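Local coordinates for putative NADPH:quinone oxidoreductase (Ralstonia eutropha, PDB 3IUP), which probably reduces quinones with NADPH, as a putative NADPH:quinone oxidoreductase whose GroES-like domain is joined to a Rossmann-type cofactor domain, at residues 20-25 with 346-351; 164-169 with 307-312; 179-184 with 363-368; 235-240 with 262-267. All blocks are in the same frame, centred on the assembly; numbering follows the deposited sequence. Where two conformers were deposited one is given.

How the contacts relate
Contacts 2 and 3 hold different parts of the same NADPH. Residues 307-312 bind the nicotinamide carboxamide in contact 2, whereas in contact 3 residues 179-184 and 363-368 take the diphosphate and the 2'-phosphate; the centres of these two contacts are about 20 Å apart and their nearest atoms about 7 Å. Contact 1 lies away from the cofactor in the other lobe, about 24 Å from contact 3 between centres, although the loops these two contacts close cross along the chain. Contact 4 joins two helices of the cofactor domain about 27 Å from contact 3 between centres. Contacts 1 and 4 lie farthest apart, about 50 Å between centres, on opposite sides of the chain's centre.

Contact 1: residues 20-25 with 346-351; sequences LSLDSI and ISLAEV
L22 extends from strand 17-26 onto the start of the short, weakly bonded helix 348-351 and lays one methyl on each of two successive residues. Its CD2 meets the branch point of L348, 3.7 Å from CG, and also lies 4.0 Å from L348 CD2. The two leucine side chains meet at a slant, L348 turning CG and CD2 to L22. The other methyl, CD1, rests over the backbone of A349, 3.9 Å from its N, with the A349 CB at 4.3 Å. L22 carries CG beside its own backbone N (chi1 -59°), and this projects the forked end of the side chain across to the helix. The first turn receiving L22 is held by a capping box: E350 N donates to S347 OG at 3.2 Å, and S347 N returns a bond of 2.9 Å to E350 OE1, met on the anti side, 25° out of the carboxylate plane. This apolar contact joins the five-stranded antiparallel sheet, where strand 17-26 lies between strands 4-12 and 70-75, to helix 348-351, whose L348 and V351 pack on I371 of strand 369-372 in the neighbouring mixed sheet.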
# COMPACT_ATOMS: atom_id res chain seq x y z
N LEU A 20 -4.90 25.35 25.26
CA LEU A 20 -3.99 26.12 24.46
C LEU A 20 -3.72 27.39 25.18
O LEU A 20 -4.65 28.06 25.64
CB LEU A 20 -4.60 26.48 23.08
CG LEU A 20 -4.92 25.29 22.21
CD1 LEU A 20 -5.60 25.71 20.89
CD2 LEU A 20 -3.66 24.52 21.90
N SER A 21 -2.44 27.78 25.25
CA SER A 21 -2.04 28.96 26.00
C SER A 21 -0.73 29.52 25.47
O SER A 21 -0.07 28.86 24.69
CB SER A 21 -1.91 28.64 27.52
OG SER A 21 -0.86 27.72 27.72
N LEU A 22 -0.44 30.75 25.86
CA LEU A 22 0.86 31.35 25.67
C LEU A 22 1.62 31.26 27.00
O LEU A 22 1.19 31.86 27.99
CB LEU A 22 0.72 32.81 25.22
CG LEU A 22 -0.03 33.08 23.92
CD1 LEU A 22 0.16 34.57 23.57
CD2 LEU A 22 0.40 32.16 22.73
N ASP A 23 2.72 30.52 27.03
CA ASP A 23 3.50 30.36 28.23
C ASP A 23 4.63 31.39 28.22
O ASP A 23 5.16 31.78 27.17
CB ASP A 23 4.12 28.95 28.32
CG ASP A 23 3.19 27.89 28.94
OD1 ASP A 23 1.95 28.02 28.85
OD2 ASP A 23 3.74 26.89 29.55
N SER A 24 5.01 31.80 29.42
CA SER A 24 6.18 32.63 29.60
C SER A 24 7.32 31.66 29.82
O SER A 24 7.24 30.85 30.76
CB SER A 24 6.02 33.53 30.82
OG SER A 24 7.27 34.12 31.13
N ILE A 25 8.33 31.75 28.96
CA ILE A 25 9.48 30.81 28.87
C ILE A 25 10.79 31.59 29.01
O ILE A 25 10.97 32.60 28.33
CB ILE A 25 9.42 30.08 27.46
CG1 ILE A 25 8.12 29.30 27.29
CG2 ILE A 25 10.57 29.10 27.24
CD1 ILE A 25 7.90 28.29 28.35
N ILE A 346 -0.72 36.97 11.43
CA ILE A 346 -1.31 37.19 12.75
C ILE A 346 -0.29 37.12 13.86
O ILE A 346 0.76 36.49 13.72
CB ILE A 346 -2.45 36.18 13.03
CG1 ILE A 346 -1.93 34.74 13.00
CG2 ILE A 346 -3.58 36.32 11.98
CD1 ILE A 346 -3.00 33.69 13.40
N SER A 347 -0.59 37.75 14.99
CA SER A 347 0.21 37.64 16.19
C SER A 347 0.06 36.29 16.88
O SER A 347 -0.90 35.53 16.67
CB SER A 347 -0.17 38.72 17.22
OG SER A 347 -1.49 38.50 17.69
N LEU A 348 0.93 36.07 17.84
CA LEU A 348 0.82 34.86 18.67
C LEU A 348 -0.52 34.75 19.42
O LEU A 348 -1.18 33.72 19.37
CB LEU A 348 2.01 34.84 19.64
CG LEU A 348 2.51 33.48 20.04
CD1 LEU A 348 2.97 32.63 18.89
CD2 LEU A 348 3.67 33.69 21.06
N ALA A 349 -0.96 35.83 20.03
CA ALA A 349 -2.26 35.86 20.71
C ALA A 349 -3.44 35.57 19.77
O ALA A 349 -4.40 34.87 20.14
CB ALA A 349 -2.46 37.17 21.39
N GLU A 350 -3.33 36.04 18.52
CA GLU A 350 -4.38 35.81 17.54
C GLU A 350 -4.52 34.36 17.05
O GLU A 350 -5.57 33.97 16.55
CB GLU A 350 -4.16 36.77 16.35
CG GLU A 350 -4.49 38.20 16.65
CD GLU A 350 -4.15 39.16 15.49
OE1 GLU A 350 -3.20 38.93 14.70
OE2 GLU A 350 -4.86 40.20 15.38
N VAL A 351 -3.47 33.53 17.21
CA VAL A 351 -3.56 32.12 16.95
C VAL A 351 -4.67 31.50 17.80
O VAL A 351 -5.30 30.54 17.39
CB VAL A 351 -2.18 31.42 17.20
CG1 VAL A 351 -2.22 29.91 16.99
CG2 VAL A 351 -1.07 32.10 16.36

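Contact 2: residues 164-169 with 307-312; sequences VETMRL and GGWLLF. With NDP (NADPH dihydro-nicotinamide-adenine-dinucleotide phosphate), chain C; ACT (acetate ion), chain H; EDO (1,2-ethanediol), chain E; ACT (acetate ion), chain I.
The hydroxyl OG1 of T166 is held by two partners: from across the contact it accepts the indole N-H of W309 at 3.1 Å from NE1, and it donates to G162 O one turn back in its own helix. This pair links helix 155-169 to the loop between strand 304-308 and helix 311-318 in the Rossmann-type cofactor domain, the strand being an outermost one of the parallel sheet within the chain. The bond from W309 is moderately straight, 156° at the hydrogen, with OG1 13° out of the indole plane, and the ring therefore meets the threonine at its edge. A chi1 of -59° turns the T166 hydroxyl back along its helix, where it can serve both partners. F245 and Y284 meet the W309 ring edge-to-face. One face of the ring bears an ethanediol, probably from the crystallisation liquor, whose O2 accepts from L310 N at 2.8 Å. At G307 the sheet continues antiparallel into a strand of the second subunit, and Y275 of that subunit packs on L310. Beyond the tryptophan the backbone binds both polar atoms of the nicotinamide carboxamide of NADPH: N7N of the cofactor donates to W309 O at 2.8 Å, and L311 N donates to the cofactor O7N, also at 2.8 Å.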
# COMPACT_ATOMS: atom_id res chain seq x y z
N VAL A 164 9.17 14.48 -6.58
CA VAL A 164 9.92 14.27 -7.81
C VAL A 164 11.12 13.32 -7.60
O VAL A 164 11.34 12.38 -8.39
CB VAL A 164 10.35 15.58 -8.44
CG1 VAL A 164 11.24 15.31 -9.67
CG2 VAL A 164 9.09 16.39 -8.81
N GLU A 165 11.80 13.51 -6.49
CA GLU A 165 12.90 12.59 -6.12
C GLU A 165 12.44 11.13 -5.95
O GLU A 165 13.06 10.23 -6.49
CB GLU A 165 13.59 13.09 -4.86
CG GLU A 165 14.95 12.38 -4.59
CD GLU A 165 16.11 13.09 -5.29
OE1 GLU A 165 15.89 14.01 -6.10
OE2 GLU A 165 17.26 12.69 -5.03
N THR A 166 11.37 10.91 -5.22
CA THR A 166 10.77 9.62 -5.06
C THR A 166 10.32 9.01 -6.37
O THR A 166 10.57 7.86 -6.58
CB THR A 166 9.54 9.68 -4.10
OG1 THR A 166 9.95 10.17 -2.81
CG2 THR A 166 8.95 8.31 -3.88
N MSE A 167 9.64 9.78 -7.22
CA MSE A 167 9.28 9.34 -8.56
C MSE A 167 10.48 8.72 -9.29
O MSE A 167 10.43 7.57 -9.81
CB MSE A 167 8.79 10.56 -9.33
CG MSE A 167 8.37 10.31 -10.75
SE MSE A 167 8.13 12.00 -11.73
CE MSE A 167 9.98 12.31 -12.12
N ARG A 168 11.56 9.48 -9.34
CA ARG A 168 12.80 9.02 -9.97
C ARG A 168 13.43 7.82 -9.29
O ARG A 168 13.82 6.88 -9.96
CB ARG A 168 13.79 10.15 -10.02
CG ARG A 168 13.42 11.21 -11.05
CD ARG A 168 14.19 12.45 -10.88
NE ARG A 168 13.93 13.34 -12.00
CZ ARG A 168 14.09 14.65 -11.97
NH1 ARG A 168 14.56 15.26 -10.89
NH2 ARG A 168 13.79 15.36 -13.05
N LEU A 169 13.53 7.85 -7.97
CA LEU A 169 14.09 6.73 -7.22
C LEU A 169 13.33 5.43 -7.43
O LEU A 169 13.93 4.36 -7.42
CB LEU A 169 14.18 7.03 -5.72
CG LEU A 169 15.29 8.02 -5.36
CD1 LEU A 169 15.03 8.62 -3.99
CD2 LEU A 169 16.68 7.33 -5.43
N GLY A 307 0.81 3.54 0.31
CA GLY A 307 1.35 3.63 1.68
C GLY A 307 1.58 5.04 2.14
O GLY A 307 1.36 5.97 1.39
N GLY A 308 2.04 5.21 3.39
CA GLY A 308 2.34 6.53 3.90
C GLY A 308 3.65 7.09 3.37
O GLY A 308 4.48 6.31 2.86
N TRP A 309 3.82 8.41 3.42
CA TRP A 309 5.04 9.09 3.01
C TRP A 309 5.24 10.29 3.91
O TRP A 309 4.32 11.09 4.11
CB TRP A 309 4.94 9.53 1.53
CG TRP A 309 6.17 10.05 0.89
CD1 TRP A 309 6.95 9.38 0.00
CD2 TRP A 309 6.80 11.32 1.10
NE1 TRP A 309 7.97 10.15 -0.40
CE2 TRP A 309 7.92 11.35 0.27
CE3 TRP A 309 6.48 12.45 1.85
CZ2 TRP A 309 8.73 12.46 0.16
CZ3 TRP A 309 7.29 13.54 1.78
CH2 TRP A 309 8.42 13.55 0.94
N LEU A 310 6.42 10.38 4.51
CA LEU A 310 6.78 11.51 5.36
C LEU A 310 8.10 12.16 4.98
O LEU A 310 9.09 11.49 4.63
CB LEU A 310 6.86 11.04 6.81
CG LEU A 310 5.62 10.99 7.69
CD1 LEU A 310 6.04 10.36 9.04
CD2 LEU A 310 5.03 12.38 7.87
N LEU A 311 8.17 13.48 5.13
CA LEU A 311 9.33 14.24 4.68
C LEU A 311 10.62 13.81 5.39
O LEU A 311 11.67 13.63 4.74
CB LEU A 311 9.12 15.76 4.88
CG LEU A 311 10.28 16.68 4.44
CD1 LEU A 311 10.67 16.57 2.94
CD2 LEU A 311 9.97 18.18 4.82
N PHE A 312 10.56 13.69 6.71
CA PHE A 312 11.82 13.48 7.47
C PHE A 312 12.46 12.12 7.21
O PHE A 312 13.64 12.08 6.94
CB PHE A 312 11.66 13.80 8.95
CG PHE A 312 11.82 15.26 9.26
CD1 PHE A 312 10.96 16.20 8.71
CD2 PHE A 312 12.85 15.72 10.09
CE1 PHE A 312 11.09 17.55 8.98
CE2 PHE A 312 12.99 17.09 10.38
CZ PHE A 312 12.11 17.99 9.81
PA NDP C . -2.85 24.29 1.89
O1A NDP C . -2.13 25.32 1.16
O2A NDP C . -3.53 24.65 3.15
O5B NDP C . -3.97 23.73 0.81
C5B NDP C . -4.77 22.62 1.25
C4B NDP C . -5.57 22.13 0.08
O4B NDP C . -6.30 21.03 0.56
C3B NDP C . -6.56 23.17 -0.46
O3B NDP C . -6.56 23.32 -1.86
C2B NDP C . -7.94 22.60 -0.05
O2B NDP C . -8.98 22.84 -0.99
C1B NDP C . -7.62 21.11 0.02
N9A NDP C . -8.50 20.37 0.93
C8A NDP C . -8.76 20.71 2.24
N7A NDP C . -9.54 19.76 2.79
C5A NDP C . -9.78 18.78 1.84
C6A NDP C . -10.51 17.58 1.83
N6A NDP C . -11.27 17.15 2.86
N1A NDP C . -10.53 16.82 0.67
C2A NDP C . -9.89 17.22 -0.45
N3A NDP C . -9.17 18.40 -0.44
C4A NDP C . -9.12 19.16 0.68
O3 NDP C . -1.97 22.99 2.27
PN NDP C . -0.43 22.82 2.12
O1N NDP C . 0.07 23.11 0.80
O2N NDP C . 0.31 23.48 3.25
O5D NDP C . -0.31 21.22 2.36
C5D NDP C . -0.76 20.32 1.34
C4D NDP C . -0.81 18.90 1.88
O4D NDP C . 0.56 18.43 1.93
C3D NDP C . -1.41 18.73 3.29
O3D NDP C . -2.17 17.54 3.39
C2D NDP C . -0.15 18.59 4.14
O2D NDP C . -0.33 17.93 5.39
C1D NDP C . 0.70 17.76 3.18
N1N NDP C . 2.14 17.71 3.56
C2N NDP C . 2.60 16.50 3.95
C3N NDP C . 3.91 16.34 4.35
C7N NDP C . 4.45 14.95 4.65
O7N NDP C . 5.74 14.90 5.16
N7N NDP C . 3.76 13.81 4.49
C4N NDP C . 4.89 17.41 4.08
C5N NDP C . 4.27 18.70 3.62
C6N NDP C . 2.91 18.80 3.37
P2B NDP C . -10.44 23.44 -0.50
O1X NDP C . -10.38 24.96 -0.72
O2X NDP C . -10.76 23.10 0.95
O3X NDP C . -11.44 22.75 -1.45
C ACT H . 14.68 16.37 -7.76
O ACT H . 15.32 17.33 -8.34
OXT ACT H . 14.59 15.22 -8.31
CH3 ACT H . 14.07 16.57 -6.41
C1 EDO E . 9.63 8.46 2.74
O1 EDO E . 10.68 7.48 2.78
C2 EDO E . 8.35 7.76 3.14
O2 EDO E . 7.99 8.02 4.50
C ACT I . 15.64 18.42 -12.37
O ACT I . 14.54 18.07 -11.85
OXT ACT I . 15.90 17.89 -13.49
CH3 ACT I . 16.57 19.39 -11.71

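Contact 3: residues 179-184 with 363-368; sequences AAASNL and RATGEK. With NDP (NADPH dihydro-nicotinamide-adenine-dinucleotide phosphate), chain C.
T365 and A181 make the close part of the contact, the methyl CG2 of T365 lying against both the CB and the carbonyl O of A181, at 3.9 Å and 3.5 Å. Nearby, the side chains of N183 and K368 pass one another at an angle, ND2 of N183 lying 3.5 Å from K368 CE; that amide group donates to H341 O. Between these two meeting points the segments are held apart and water fills in. One water accepts from G366 N and lies 2.8 Å from A181 O, also within reach of N183 OD1, while a second accepts from K368 N. NADPH runs through the same site. N183 N, at the start of helix 183-195, donates to O1A at an almost straight 168°, and L184 N donates to O1N. K368 is bent at its last two torsions; its NZ donates to O2N at 2.6 Å and is also bonded to N45 OD1. T365 takes the other end, its N donating to O1X of the 2'-phosphate at 2.9 Å and its OG1 accepting from O3B of the adenosine ribose. A helix start and a lysine at the diphosphate should help balance its charge, and the grip on the 2'-phosphate is consistent with use of NADPH.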
# COMPACT_ATOMS: atom_id res chain seq x y z
N ALA A 179 -5.23 17.32 -4.31
CA ALA A 179 -5.42 18.61 -3.63
C ALA A 179 -4.41 19.62 -4.20
O ALA A 179 -3.80 20.40 -3.48
CB ALA A 179 -5.30 18.45 -2.11
N ALA A 180 -4.32 19.64 -5.54
CA ALA A 180 -3.19 20.24 -6.26
C ALA A 180 -3.19 21.79 -6.19
O ALA A 180 -2.19 22.41 -6.49
CB ALA A 180 -3.14 19.80 -7.68
N ALA A 181 -4.30 22.38 -5.76
CA ALA A 181 -4.36 23.86 -5.59
C ALA A 181 -3.86 24.28 -4.22
O ALA A 181 -3.86 25.48 -3.88
CB ALA A 181 -5.78 24.38 -5.84
N SER A 182 -3.41 23.30 -3.43
CA SER A 182 -2.70 23.62 -2.19
C SER A 182 -1.47 24.46 -2.47
O SER A 182 -0.96 24.50 -3.59
CB SER A 182 -2.29 22.32 -1.45
OG SER A 182 -1.28 21.67 -2.19
N ASN A 183 -0.99 25.17 -1.46
CA ASN A 183 0.30 25.81 -1.60
C ASN A 183 1.38 24.86 -2.16
O ASN A 183 2.11 25.20 -3.10
CB ASN A 183 0.79 26.45 -0.29
CG ASN A 183 0.16 27.82 -0.00
OD1 ASN A 183 -0.89 28.14 -0.50
ND2 ASN A 183 0.84 28.62 0.81
N LEU A 184 1.48 23.68 -1.58
CA LEU A 184 2.49 22.72 -2.04
C LEU A 184 2.28 22.31 -3.51
O LEU A 184 3.21 22.23 -4.30
CB LEU A 184 2.46 21.46 -1.13
CG LEU A 184 3.58 20.43 -1.31
CD1 LEU A 184 3.61 19.50 -0.13
CD2 LEU A 184 3.38 19.65 -2.61
N ARG A 363 -8.10 24.59 6.33
CA ARG A 363 -7.10 24.18 5.30
C ARG A 363 -7.69 24.40 3.88
O ARG A 363 -7.55 23.56 2.97
CB ARG A 363 -6.63 22.71 5.49
CG ARG A 363 -6.24 22.38 6.96
CD ARG A 363 -7.42 21.68 7.65
NE ARG A 363 -7.25 21.53 9.10
CZ ARG A 363 -6.53 20.57 9.67
NH1 ARG A 363 -5.87 19.69 8.92
NH2 ARG A 363 -6.43 20.51 10.99
N ALA A 364 -8.31 25.56 3.72
CA ALA A 364 -8.94 25.98 2.46
C ALA A 364 -7.89 26.59 1.53
O ALA A 364 -6.93 27.23 1.99
CB ALA A 364 -10.04 27.00 2.79
N THR A 365 -8.06 26.37 0.21
CA THR A 365 -7.18 26.96 -0.81
C THR A 365 -6.96 28.45 -0.66
O THR A 365 -7.93 29.22 -0.53
CB THR A 365 -7.78 26.73 -2.26
OG1 THR A 365 -8.08 25.35 -2.41
CG2 THR A 365 -6.83 27.25 -3.43
N GLY A 366 -5.69 28.87 -0.67
CA GLY A 366 -5.36 30.31 -0.57
C GLY A 366 -5.71 30.97 0.76
O GLY A 366 -5.81 32.23 0.84
N GLU A 367 -5.88 30.16 1.80
CA GLU A 367 -6.21 30.66 3.11
C GLU A 367 -5.25 30.10 4.15
O GLU A 367 -5.71 29.67 5.21
CB GLU A 367 -7.68 30.38 3.47
CG GLU A 367 -8.64 31.07 2.51
CD GLU A 367 -10.10 31.03 2.92
OE1 GLU A 367 -10.42 31.63 3.98
OE2 GLU A 367 -10.93 30.44 2.15
N LYS A 368 -3.96 30.09 3.82
CA LYS A 368 -2.92 29.79 4.79
C LYS A 368 -2.55 31.04 5.61
O LYS A 368 -2.35 32.12 5.05
CB LYS A 368 -1.69 29.19 4.14
CG LYS A 368 -0.67 28.65 5.18
CD LYS A 368 0.60 28.12 4.56
CE LYS A 368 0.37 26.81 3.78
NZ LYS A 368 0.06 25.67 4.65
PA NDP C . -2.85 24.29 1.89
O1A NDP C . -2.13 25.32 1.16
O2A NDP C . -3.53 24.65 3.15
O5B NDP C . -3.97 23.73 0.81
C5B NDP C . -4.77 22.62 1.25
C4B NDP C . -5.57 22.13 0.08
O4B NDP C . -6.30 21.03 0.56
C3B NDP C . -6.56 23.17 -0.46
O3B NDP C . -6.56 23.32 -1.86
C2B NDP C . -7.94 22.60 -0.05
O2B NDP C . -8.98 22.84 -0.99
C1B NDP C . -7.62 21.11 0.02
N9A NDP C . -8.50 20.37 0.93
C8A NDP C . -8.76 20.71 2.24
N7A NDP C . -9.54 19.76 2.79
C5A NDP C . -9.78 18.78 1.84
C6A NDP C . -10.51 17.58 1.83
N6A NDP C . -11.27 17.15 2.86
N1A NDP C . -10.53 16.82 0.67
C2A NDP C . -9.89 17.22 -0.45
N3A NDP C . -9.17 18.40 -0.44
C4A NDP C . -9.12 19.16 0.68
O3 NDP C . -1.97 22.99 2.27
PN NDP C . -0.43 22.82 2.12
O1N NDP C . 0.07 23.11 0.80
O2N NDP C . 0.31 23.48 3.25
O5D NDP C . -0.31 21.22 2.36
C5D NDP C . -0.76 20.32 1.34
C4D NDP C . -0.81 18.90 1.88
O4D NDP C . 0.56 18.43 1.93
C3D NDP C . -1.41 18.73 3.29
O3D NDP C . -2.17 17.54 3.39
C2D NDP C . -0.15 18.59 4.14
O2D NDP C . -0.33 17.93 5.39
C1D NDP C . 0.70 17.76 3.18
N1N NDP C . 2.14 17.71 3.56
C2N NDP C . 2.60 16.50 3.95
C3N NDP C . 3.91 16.34 4.35
C7N NDP C . 4.45 14.95 4.65
O7N NDP C . 5.74 14.90 5.16
N7N NDP C . 3.76 13.81 4.49
C4N NDP C . 4.89 17.41 4.08
C5N NDP C . 4.27 18.70 3.62
C6N NDP C . 2.91 18.80 3.37
P2B NDP C . -10.44 23.44 -0.50
O1X NDP C . -10.38 24.96 -0.72
O2X NDP C . -10.76 23.10 0.95
O3X NDP C . -11.44 22.75 -1.45
O HOH W 1 -3.61 27.19 -1.65
O HOH W 2 -2.67 30.48 1.14

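Contact 4: residues 235-240 with 262-267; sequences ALVSTG and EAALNK
Helices 228-239 and 253-266 approach closely near their C-terminal ends, the CA atoms of V237 and A264 lying just 5.0 Å apart. They are successive helices of the Rossmann-type domain, joined through strand 243-249. The small side chain of A264 permits the approach: its CB points at the other helix and reaches the backbone itself, 3.7 Å from V237 N. Around that methyl, V237 and L236 supply the partners. The CG2 branch of V237 lies 3.6 Å from A264 CB. From the other residue, the CB of L236 meets the same methyl at 3.8 Å. At the exposed margin the aliphatic stem of K267 comes alongside, its CD 4.2 Å from V237 CG2. Several polar groups nearby bond within their own helix or outside the contact. In helix 228-239, A235 O accepts both T239 N and T239 OG1, the latter at 2.8 Å, one from above the carbonyl plane and one from below, and the chain then leaves the helix at G240 with positive phi. On the far helix E262 forms a salt bridge with K281. Contact between the two helices therefore rests on van der Waals packing of methyl and methylene groups, with hydrogen bonds serving each helix separately.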
# COMPACT_ATOMS: atom_id res chain seq x y z
N ALA A 235 -5.55 11.88 -19.20
CA ALA A 235 -4.35 12.53 -18.66
C ALA A 235 -3.24 11.51 -18.36
O ALA A 235 -2.06 11.78 -18.58
CB ALA A 235 -4.71 13.35 -17.39
N LEU A 236 -3.64 10.36 -17.81
CA LEU A 236 -2.66 9.28 -17.55
C LEU A 236 -2.09 8.65 -18.83
O LEU A 236 -0.92 8.36 -18.91
CB LEU A 236 -3.23 8.26 -16.58
CG LEU A 236 -3.48 8.84 -15.19
CD1 LEU A 236 -4.35 7.90 -14.37
CD2 LEU A 236 -2.12 9.15 -14.49
N VAL A 237 -2.91 8.51 -19.87
CA VAL A 237 -2.36 8.13 -21.17
C VAL A 237 -1.36 9.15 -21.68
O VAL A 237 -0.26 8.80 -22.09
CB VAL A 237 -3.48 7.88 -22.20
CG1 VAL A 237 -2.88 7.66 -23.58
CG2 VAL A 237 -4.32 6.72 -21.73
N SER A 238 -1.71 10.43 -21.59
CA SER A 238 -0.83 11.49 -22.03
C SER A 238 0.50 11.51 -21.29
O SER A 238 1.57 11.62 -21.93
CB SER A 238 -1.51 12.84 -21.88
OG SER A 238 -2.60 12.92 -22.78
N THR A 239 0.45 11.44 -19.96
CA THR A 239 1.64 11.64 -19.14
C THR A 239 2.48 10.38 -18.88
O THR A 239 3.67 10.47 -18.63
CB THR A 239 1.28 12.23 -17.79
OG1 THR A 239 0.34 11.36 -17.16
CG2 THR A 239 0.65 13.66 -17.92
N GLY A 240 1.85 9.23 -18.93
CA GLY A 240 2.49 7.98 -18.54
C GLY A 240 2.75 7.89 -17.02
O GLY A 240 3.57 7.06 -16.61
N GLU A 262 -4.27 1.86 -14.40
CA GLU A 262 -4.29 0.53 -15.00
C GLU A 262 -5.04 0.62 -16.36
O GLU A 262 -4.62 -0.01 -17.32
CB GLU A 262 -4.92 -0.48 -14.07
CG GLU A 262 -4.96 -1.89 -14.58
CD GLU A 262 -3.61 -2.59 -14.71
OE1 GLU A 262 -2.52 -1.99 -14.53
OE2 GLU A 262 -3.66 -3.80 -15.05
N ALA A 263 -6.12 1.42 -16.41
CA ALA A 263 -6.85 1.61 -17.69
C ALA A 263 -5.92 2.19 -18.73
O ALA A 263 -5.95 1.75 -19.90
CB ALA A 263 -8.08 2.53 -17.51
N ALA A 264 -5.12 3.18 -18.34
CA ALA A 264 -4.17 3.84 -19.25
C ALA A 264 -3.08 2.85 -19.70
O ALA A 264 -2.73 2.77 -20.88
CB ALA A 264 -3.53 5.07 -18.58
N LEU A 265 -2.55 2.08 -18.75
CA LEU A 265 -1.54 1.05 -19.07
C LEU A 265 -2.08 -0.01 -20.03
O LEU A 265 -1.39 -0.45 -20.96
CB LEU A 265 -1.00 0.37 -17.80
CG LEU A 265 -0.03 1.25 -17.02
CD1 LEU A 265 0.09 0.73 -15.54
CD2 LEU A 265 1.34 1.36 -17.67
N ASN A 266 -3.32 -0.40 -19.84
CA ASN A 266 -3.84 -1.51 -20.62
C ASN A 266 -4.17 -1.10 -22.06
O ASN A 266 -4.41 -1.95 -22.90
CB ASN A 266 -5.04 -2.12 -19.93
CG ASN A 266 -4.65 -2.93 -18.73
OD1 ASN A 266 -3.51 -3.42 -18.64
ND2 ASN A 266 -5.56 -3.07 -17.79
N LYS A 267 -4.14 0.19 -22.35
CA LYS A 267 -4.33 0.64 -23.71
C LYS A 267 -3.17 0.16 -24.55
O LYS A 267 -3.33 -0.04 -25.74
CB LYS A 267 -4.56 2.16 -23.78
CG LYS A 267 -5.83 2.51 -23.05
CD LYS A 267 -6.59 3.71 -23.56
CE LYS A 267 -7.79 3.96 -22.67
NZ LYS A 267 -8.77 4.90 -23.27